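Local structure of mannonate dehydratase (Streptococcus suis, 3BDK) at residues H89-I92 with K93-K96; A101-E104 with N105-S109; I182-R186 with Q187-E191. The protein probably catalyses the dehydration of D-mannonate to 2-dehydro-3-deoxy-D-gluconate and water, with ferrous iron or manganese as the likely cofactor. All blocks are in the same frame, centred on the assembly; numbering follows the deposited sequence.

Contact 1: residues H89-I92 with K93-K96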
loop_
_atom_site.group_PDB
_atom_site.type_symbol
_atom_site.label_atom_id
_atom_site.label_comp_id
_atom_site.label_asym_id
_atom_site.label_seq_id
_atom_site.Cartn_x
_atom_site.Cartn_y
_atom_site.Cartn_z
ATOM N N HIS A 89 -18.323 -28.857 10.737
ATOM C CA HIS A 89 -18.374 -29.329 12.137
ATOM C C HIS A 89 -17.309 -30.408 12.388
ATOM O O HIS A 89 -16.969 -31.178 11.484
ATOM C CB HIS A 89 -19.794 -29.878 12.483
ATOM C CG HIS A 89 -20.044 -30.061 13.959
ATOM N ND1 HIS A 89 -19.565 -31.140 14.675
ATOM C CD2 HIS A 89 -20.708 -29.288 14.855
ATOM C CE1 HIS A 89 -19.912 -31.018 15.947
ATOM N NE2 HIS A 89 -20.606 -29.900 16.083
ATOM N N GLU A 90 -16.793 -30.481 13.616
ATOM C CA GLU A 90 -15.816 -31.521 13.965
ATOM C C GLU A 90 -16.340 -32.908 13.640
ATOM O O GLU A 90 -15.596 -33.753 13.142
ATOM C CB GLU A 90 -15.391 -31.465 15.435
ATOM C CG GLU A 90 -14.402 -30.348 15.764
ATOM C CD GLU A 90 -13.057 -30.455 15.034
ATOM O OE1 GLU A 90 -12.531 -31.578 14.874
ATOM O OE2 GLU A 90 -12.526 -29.395 14.629
ATOM N N ASP A 91 -17.619 -33.135 13.913
ATOM C CA ASP A 91 -18.253 -34.420 13.644
ATOM C C ASP A 91 -18.205 -34.792 12.170
ATOM O O ASP A 91 -18.132 -35.973 11.841
ATOM C CB ASP A 91 -19.699 -34.432 14.143
ATOM C CG ASP A 91 -19.797 -34.427 15.660
ATOM O OD1 ASP A 91 -18.906 -35.012 16.318
ATOM O OD2 ASP A 91 -20.781 -33.851 16.185
ATOM N N ILE A 92 -18.248 -33.799 11.282
ATOM C CA ILE A 92 -18.072 -34.094 9.860
ATOM C C ILE A 92 -16.617 -34.450 9.589
ATOM O O ILE A 92 -16.335 -35.435 8.906
ATOM C CB ILE A 92 -18.524 -32.952 8.922
ATOM C CG1 ILE A 92 -20.030 -32.720 9.055
ATOM C CG2 ILE A 92 -18.176 -33.293 7.469
ATOM C CD1 ILE A 92 -20.505 -31.376 8.512
ATOM N N LYS A 93 -15.708 -33.650 10.146
ATOM C CA LYS A 93 -14.269 -33.865 10.010
ATOM C C LYS A 93 -13.860 -35.250 10.528
ATOM O O LYS A 93 -13.023 -35.915 9.910
ATOM C CB LYS A 93 -13.480 -32.765 10.745
ATOM C CG LYS A 93 -13.310 -31.420 10.011
ATOM C CD LYS A 93 -12.685 -30.377 10.951
ATOM C CE LYS A 93 -12.549 -29.000 10.303
ATOM N NZ LYS A 93 -12.219 -27.925 11.288
ATOM N N GLN A 94 -14.464 -35.678 11.639
ATOM C CA GLN A 94 -14.183 -36.978 12.264
ATOM C C GLN A 94 -14.928 -38.161 11.627
ATOM O O GLN A 94 -14.685 -39.313 11.989
ATOM C CB GLN A 94 -14.531 -36.932 13.749
ATOM C CG GLN A 94 -13.457 -36.384 14.646
ATOM C CD GLN A 94 -14.000 -35.983 16.016
ATOM O OE1 GLN A 94 -13.594 -36.525 17.051
ATOM N NE2 GLN A 94 -14.920 -35.029 16.028
ATOM N N GLY A 95 -15.836 -37.883 10.696
ATOM C CA GLY A 95 -16.688 -38.920 10.099
ATOM C C GLY A 95 -17.608 -39.677 11.059
ATOM O O GLY A 95 -17.867 -40.874 10.871
ATOM N N LYS A 96 -18.114 -39.001 12.087
ATOM C CA LYS A 96 -19.018 -39.639 13.054
ATOM C C LYS A 96 -20.451 -39.815 12.470
ATOM O O LYS A 96 -20.829 -39.085 11.541
ATOM C CB LYS A 96 -18.995 -38.865 14.382
ATOM C CG LYS A 96 -17.603 -38.790 15.036
ATOM C CD LYS A 96 -17.595 -37.908 16.277
ATOM C CE LYS A 96 -17.903 -38.712 17.543
ATOM N NZ LYS A 96 -18.722 -37.942 18.537
#

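Contact 2: residues A101-E104 with N105-S109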
loop_
_atom_site.group_PDB
_atom_site.type_symbol
_atom_site.label_atom_id
_atom_site.label_comp_id
_atom_site.label_asym_id
_atom_site.label_seq_id
_atom_site.Cartn_x
_atom_site.Cartn_y
_atom_site.Cartn_z
ATOM N N ALA A 101 -26.940 -35.196 9.143
ATOM C CA ALA A 101 -27.761 -34.067 9.536
ATOM C C ALA A 101 -26.935 -32.777 9.495
ATOM O O ALA A 101 -27.393 -31.760 8.982
ATOM C CB ALA A 101 -28.340 -34.299 10.933
ATOM N N LEU A 102 -25.717 -32.822 10.033
ATOM C CA LEU A 102 -24.853 -31.644 10.029
ATOM C C LEU A 102 -24.584 -31.211 8.590
ATOM O O LEU A 102 -24.714 -30.028 8.260
ATOM C CB LEU A 102 -23.577 -31.879 10.848
ATOM C CG LEU A 102 -23.861 -32.142 12.345
ATOM C CD1 LEU A 102 -22.818 -33.039 12.982
ATOM C CD2 LEU A 102 -24.009 -30.878 13.164
ATOM N N ILE A 103 -24.280 -32.184 7.732
ATOM C CA ILE A 103 -24.118 -31.942 6.296
ATOM C C ILE A 103 -25.402 -31.374 5.679
ATOM O O ILE A 103 -25.343 -30.535 4.774
ATOM C CB ILE A 103 -23.651 -33.217 5.547
ATOM C CG1 ILE A 103 -22.222 -33.574 5.968
ATOM C CG2 ILE A 103 -23.736 -33.032 4.023
ATOM C CD1 ILE A 103 -21.737 -34.918 5.473
ATOM N N GLU A 104 -26.550 -31.836 6.181
ATOM C CA GLU A 104 -27.848 -31.266 5.806
ATOM C C GLU A 104 -27.884 -29.758 6.032
ATOM O O GLU A 104 -28.063 -28.980 5.098
ATOM C CB GLU A 104 -28.988 -31.928 6.586
ATOM C CG GLU A 104 -29.479 -33.201 5.959
ATOM C CD GLU A 104 -29.676 -33.050 4.465
ATOM O OE1 GLU A 104 -30.382 -32.092 4.058
ATOM O OE2 GLU A 104 -29.113 -33.881 3.711
ATOM N N ASN A 105 -27.688 -29.366 7.283
ATOM C CA ASN A 105 -27.652 -27.971 7.659
ATOM C C ASN A 105 -26.658 -27.158 6.853
ATOM O O ASN A 105 -26.898 -25.981 6.584
ATOM C CB ASN A 105 -27.393 -27.853 9.158
ATOM C CG ASN A 105 -28.625 -28.198 9.978
ATOM O OD1 ASN A 105 -28.517 -28.731 11.081
ATOM N ND2 ASN A 105 -29.812 -27.898 9.431
ATOM N N TYR A 106 -25.559 -27.813 6.463
ATOM C CA TYR A 106 -24.532 -27.241 5.586
ATOM C C TYR A 106 -25.032 -27.145 4.131
ATOM O O TYR A 106 -24.705 -26.183 3.434
ATOM C CB TYR A 106 -23.226 -28.055 5.679
ATOM C CG TYR A 106 -21.969 -27.271 5.342
ATOM C CD1 TYR A 106 -21.575 -27.085 4.019
ATOM C CD2 TYR A 106 -21.174 -26.717 6.348
ATOM C CE1 TYR A 106 -20.434 -26.363 3.698
ATOM C CE2 TYR A 106 -20.014 -25.981 6.035
ATOM C CZ TYR A 106 -19.656 -25.806 4.701
ATOM O OH TYR A 106 -18.522 -25.092 4.350
ATOM N N LYS A 107 -25.829 -28.131 3.692
ATOM C CA LYS A 107 -26.471 -28.121 2.371
ATOM C C LYS A 107 -27.211 -26.796 2.111
ATOM O O LYS A 107 -26.970 -26.134 1.102
ATOM C CB LYS A 107 -27.463 -29.287 2.226
ATOM C CG LYS A 107 -26.883 -30.708 2.308
ATOM C CD LYS A 107 -26.816 -31.447 0.947
ATOM C CE LYS A 107 -28.161 -32.051 0.490
ATOM N NZ LYS A 107 -28.753 -33.072 1.396
ATOM N N THR A 108 -28.103 -26.406 3.016
ATOM C CA THR A 108 -28.911 -25.198 2.794
ATOM C C THR A 108 -28.108 -23.889 2.854
ATOM O O THR A 108 -28.391 -22.939 2.111
ATOM C CB THR A 108 -30.135 -25.112 3.735
ATOM O OG1 THR A 108 -29.782 -25.586 5.040
ATOM C CG2 THR A 108 -31.297 -25.938 3.177
ATOM N N SER A 109 -27.113 -23.843 3.736
ATOM C CA SER A 109 -26.164 -22.732 3.748
ATOM C C SER A 109 -25.694 -22.434 2.334
ATOM O O SER A 109 -25.655 -21.269 1.922
ATOM C CB SER A 109 -24.975 -23.042 4.634
ATOM O OG SER A 109 -25.391 -23.153 5.976
HETATM O O HOH W 1 -31.358 -28.212 5.658
#

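Contact 3: residues I182-R186 with Q187-E191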
loop_
_atom_site.group_PDB
_atom_site.type_symbol
_atom_site.label_atom_id
_atom_site.label_comp_id
_atom_site.label_asym_id
_atom_site.label_seq_id
_atom_site.Cartn_x
_atom_site.Cartn_y
_atom_site.Cartn_z
ATOM N N ILE A 182 -8.967 -34.596 20.716
ATOM C CA ILE A 182 -7.563 -34.721 20.364
ATOM C C ILE A 182 -7.153 -36.188 20.474
ATOM O O ILE A 182 -6.542 -36.731 19.553
ATOM C CB ILE A 182 -6.681 -33.769 21.213
ATOM C CG1 ILE A 182 -6.886 -32.315 20.755
ATOM C CG2 ILE A 182 -5.224 -34.125 21.079
ATOM C CD1 ILE A 182 -6.798 -31.286 21.865
ATOM N N GLU A 183 -7.534 -36.847 21.568
ATOM C CA GLU A 183 -7.312 -38.296 21.693
ATOM C C GLU A 183 -7.856 -39.073 20.487
ATOM O O GLU A 183 -7.130 -39.906 19.909
ATOM C CB GLU A 183 -7.843 -38.855 23.021
ATOM C CG GLU A 183 -7.284 -38.121 24.255
ATOM C CD GLU A 183 -7.320 -38.942 25.552
ATOM O OE1 GLU A 183 -6.905 -38.390 26.612
ATOM O OE2 GLU A 183 -7.746 -40.129 25.516
ATOM N N ASN A 184 -9.094 -38.773 20.083
ATOM C CA ASN A 184 -9.705 -39.444 18.931
ATOM C C ASN A 184 -8.899 -39.305 17.630
ATOM O O ASN A 184 -8.548 -40.306 17.029
ATOM C CB ASN A 184 -11.183 -39.058 18.741
ATOM C CG ASN A 184 -11.908 -39.961 17.723
ATOM O OD1 ASN A 184 -11.945 -41.185 17.866
ATOM N ND2 ASN A 184 -12.475 -39.350 16.691
ATOM N N TYR A 185 -8.597 -38.069 17.229
ATOM C CA TYR A 185 -7.757 -37.757 16.049
ATOM C C TYR A 185 -6.375 -38.406 16.100
ATOM O O TYR A 185 -5.928 -39.011 15.115
ATOM C CB TYR A 185 -7.574 -36.246 15.907
ATOM C CG TYR A 185 -8.663 -35.527 15.147
ATOM C CD1 TYR A 185 -9.399 -34.503 15.744
ATOM C CD2 TYR A 185 -8.955 -35.853 13.826
ATOM C CE1 TYR A 185 -10.398 -33.840 15.046
ATOM C CE2 TYR A 185 -9.956 -35.199 13.132
ATOM C CZ TYR A 185 -10.667 -34.193 13.744
ATOM O OH TYR A 185 -11.655 -33.536 13.040
ATOM N N ARG A 186 -5.702 -38.278 17.241
ATOM C CA ARG A 186 -4.358 -38.846 17.430
ATOM C C ARG A 186 -4.340 -40.344 17.249
ATOM O O ARG A 186 -3.616 -40.870 16.414
ATOM C CB ARG A 186 -3.816 -38.525 18.822
ATOM C CG ARG A 186 -3.406 -37.087 19.010
ATOM C CD ARG A 186 -2.767 -36.911 20.349
ATOM N NE ARG A 186 -2.248 -35.566 20.519
ATOM C CZ ARG A 186 -1.920 -35.031 21.686
ATOM N NH1 ARG A 186 -2.063 -35.722 22.806
ATOM N NH2 ARG A 186 -1.447 -33.792 21.733
ATOM N N GLN A 187 -5.166 -41.027 18.029
ATOM C CA GLN A 187 -5.159 -42.499 18.077
ATOM C C GLN A 187 -5.952 -43.184 16.964
ATOM O O GLN A 187 -5.537 -44.230 16.460
ATOM C CB GLN A 187 -5.686 -42.977 19.423
ATOM C CG GLN A 187 -4.941 -42.410 20.590
ATOM C CD GLN A 187 -5.543 -42.838 21.900
ATOM O OE1 GLN A 187 -6.114 -43.923 22.007
ATOM N NE2 GLN A 187 -5.404 -41.991 22.920
ATOM N N ASN A 188 -7.072 -42.587 16.569
ATOM C CA ASN A 188 -8.034 -43.299 15.731
ATOM C C ASN A 188 -8.224 -42.797 14.305
ATOM O O ASN A 188 -8.522 -43.595 13.418
ATOM C CB ASN A 188 -9.368 -43.461 16.482
ATOM C CG ASN A 188 -9.188 -44.155 17.852
ATOM O OD1 ASN A 188 -9.695 -43.690 18.884
ATOM N ND2 ASN A 188 -8.451 -45.255 17.858
ATOM N N ILE A 189 -8.008 -41.503 14.060
ATOM C CA ILE A 189 -8.172 -40.938 12.704
ATOM C C ILE A 189 -6.821 -40.688 12.016
ATOM O O ILE A 189 -6.056 -39.818 12.432
ATOM C CB ILE A 189 -8.977 -39.605 12.697
ATOM C CG1 ILE A 189 -10.124 -39.605 13.724
ATOM C CG2 ILE A 189 -9.445 -39.266 11.289
ATOM C CD1 ILE A 189 -11.400 -40.307 13.293
ATOM N N SER A 190 -6.538 -41.442 10.963
ATOM C CA SER A 190 -5.299 -41.275 10.214
ATOM C C SER A 190 -5.516 -40.392 8.986
ATOM O O SER A 190 -6.643 -40.007 8.671
ATOM C CB SER A 190 -4.773 -42.631 9.773
ATOM O OG SER A 190 -5.753 -43.281 8.997
ATOM N N GLU A 191 -4.437 -40.068 8.287
ATOM C CA GLU A 191 -4.561 -39.175 7.132
ATOM C C GLU A 191 -5.602 -39.700 6.152
ATOM O O GLU A 191 -6.553 -38.989 5.826
ATOM C CB GLU A 191 -3.211 -38.929 6.459
ATOM C CG GLU A 191 -2.214 -38.189 7.366
ATOM C CD GLU A 191 -0.991 -37.652 6.633
ATOM O OE1 GLU A 191 -0.948 -37.706 5.387
ATOM O OE2 GLU A 191 -0.065 -37.146 7.301
#

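Contact 1: residues H89-I92 with K93-K96
The flat amide of Gln94 turns its NE2 back on the carbonyl of Glu90, one turn earlier, while the imidazole of His89 meets Asp91 N at its edge, almost in the ring plane. The amide bond is weak: Gln94 NE2 lies 3.2 Å from Glu90 O, with the same oxygen already held by Gln94 N at 2.7 Å. The Gln94 chain runs extended beyond CG (chi2 163°) and lays NE2 by Glu90 O, with CB and CG also against that oxygen; OE1 at the other end of the amide is taken by Asn184. His89 is the N-cap of helix 90-93. Its ND1 accepts from Asp91 N at 2.9 Å and so satisfies one of the first amides, which have no earlier turn to bond to, while His89 O receives Lys93 N. The exit is a Schellman motif. Lys96 N reaches Asp91 O at 3.0 Å and Gly95 N reaches Ile92 O, the latter from above the carbonyl plane. Gly95 has positive phi, 61°, a value that glycine tolerates readily. The carboxylates also have lysines nearby. Glu90 bends at chi2 (-62°), bringing OE2 to 3.7 Å from Lys93 NZ, a long salt bridge. Stronger partners lie outside, Tyr185 OH for the acid and Met126 O for the lysine. Asp91 OD1 and Lys96 NZ form a second long pair on the more exposed side, where the lysine chain lays CD against OD1. With ND1 accepting, the imidazole is consistent with a neutral ring protonated at NE2. The extended Lys93 carries its charge inward, where it makes a long, weak ion pair with Asp130 of the D-mannose pocket, and Glu90 probably helps to balance that buried charge.

Contact 2: residues A101-E104 with N105-S109
Glu104 and Lys107 run side by side along the outer face of helix 99-114 and close a salt bridge between residues three apart. Lys107 NZ is modelled 2.5 Å from Glu104 OE2, a very short separation whose exact value is doubtful. Both chains fold to make it: the glutamate bends at chi2 (-46°), and the lysine coils at chi2, chi3 and chi4, so that its ammonium returns toward the preceding turn and does not extend into solvent. Beneath this pair lies the regular helical backbone. Lys107 N bonds to Ile103 O at 2.7 Å, Tyr106 N to Leu102 O at 3.0 Å, and Thr108 N only weakly to Glu104 O at 3.3 Å. That last carbonyl also receives a weak bond from a water, which lies 3.1 Å from Thr108 OG1 and thereby links threonine hydroxyl and main chain. Ser109 OG donates to Asn105 O at 3.3 Å, a habit of serine in helices, where the short side chain can reach the carbonyl four residues back. Farther out, the inward residues fix the helix against its neighbours. Leu102 and Ile103 press on Ile92, and Ile103 also meets Tyr200 and Ala204 of helix 191-210. Tyr106 swings CG opposite its backbone N (chi1 -154°), carrying the ring inward, where it packs edge-to-face with Phe201 and its OH bonds to Ile86 O. The helix is thus amphipathic in its chemistry: branched aliphatics and a tyrosine whose one polar atom is satisfied suit the covered side, whereas the acid and the base probably offset each other's charge on the more exposed side, and their i to i+3 spacing probably lends the turn some added stability.

Contact 3: residues I182-R186 with Q187-E191
Asn184 O is shared by Asn188 N and Ile189 N as helix 176-187 ends and the chain turns toward the next helix of this xylose isomerase-like TIM barrel. The two donors approach from opposite faces of the carbonyl plane, Asn188 N at 2.8 Å from Asn184 O and Ile189 N at 3.2 Å from Asn184 O. One residue earlier, Gln187 N meets Glu183 O at 2.9 Å and is nearly straight (168°), the preceding i to i+4 bond; Ile189 N also has a weak hold on Tyr185 O. Beyond the main chain, Asn184 places CG opposite its own backbone N (chi1 -168°), which brings its amide alongside the departing chain. There ND2 lies against Ile189 CD1 while bonding to Gln94 OE1, and the side chain crosses that of Asn188 at about a right angle, with the amide planes 56° apart. Asparagine fits well here, being short enough to stay close to the turn yet able to offer a donor to Gln94. On the exposed flank Glu183 and Gln187 run together in the same direction, their polar ends 4.0 Å apart between OE2 and NE2, long-chain polar residues suited to solvent. Arg186 instead gives its NE to Phe228 O, with Ile182 CG2 over one face of its guanidinium, offset toward the rim. Inside, Tyr185 sends its hydroxyl to Glu90, and its ring lies obliquely to the isoleucine, CD2 coming within 3.9 Å of Ile189 CB.

In the fold
Along the chain the contacts come in series: contact 1 on the short helix 90-93, contact 2 on helix 99-114 directly after it, and contact 3 much later, where helix 176-187 ends before helix 191-210. Contact 1 is the middle piece in space, its centre about 13 Å from that of contact 2 and about 12 Å from that of contact 3; the outer two have centres about 24 Å apart and do not touch. Its two interfaces differ. Toward contact 2 the join is apolar, built on Ile92 and Leu102, while toward contact 3 it is largely polar, with Glu90 and Gln94 bonded to Tyr185 and Asn184. The short helix following strand 79-84 thus packs against helix 99-114 and meets the end of helix 176-187, with the side chain of Lys93 about 8 Å from the bound D-mannose.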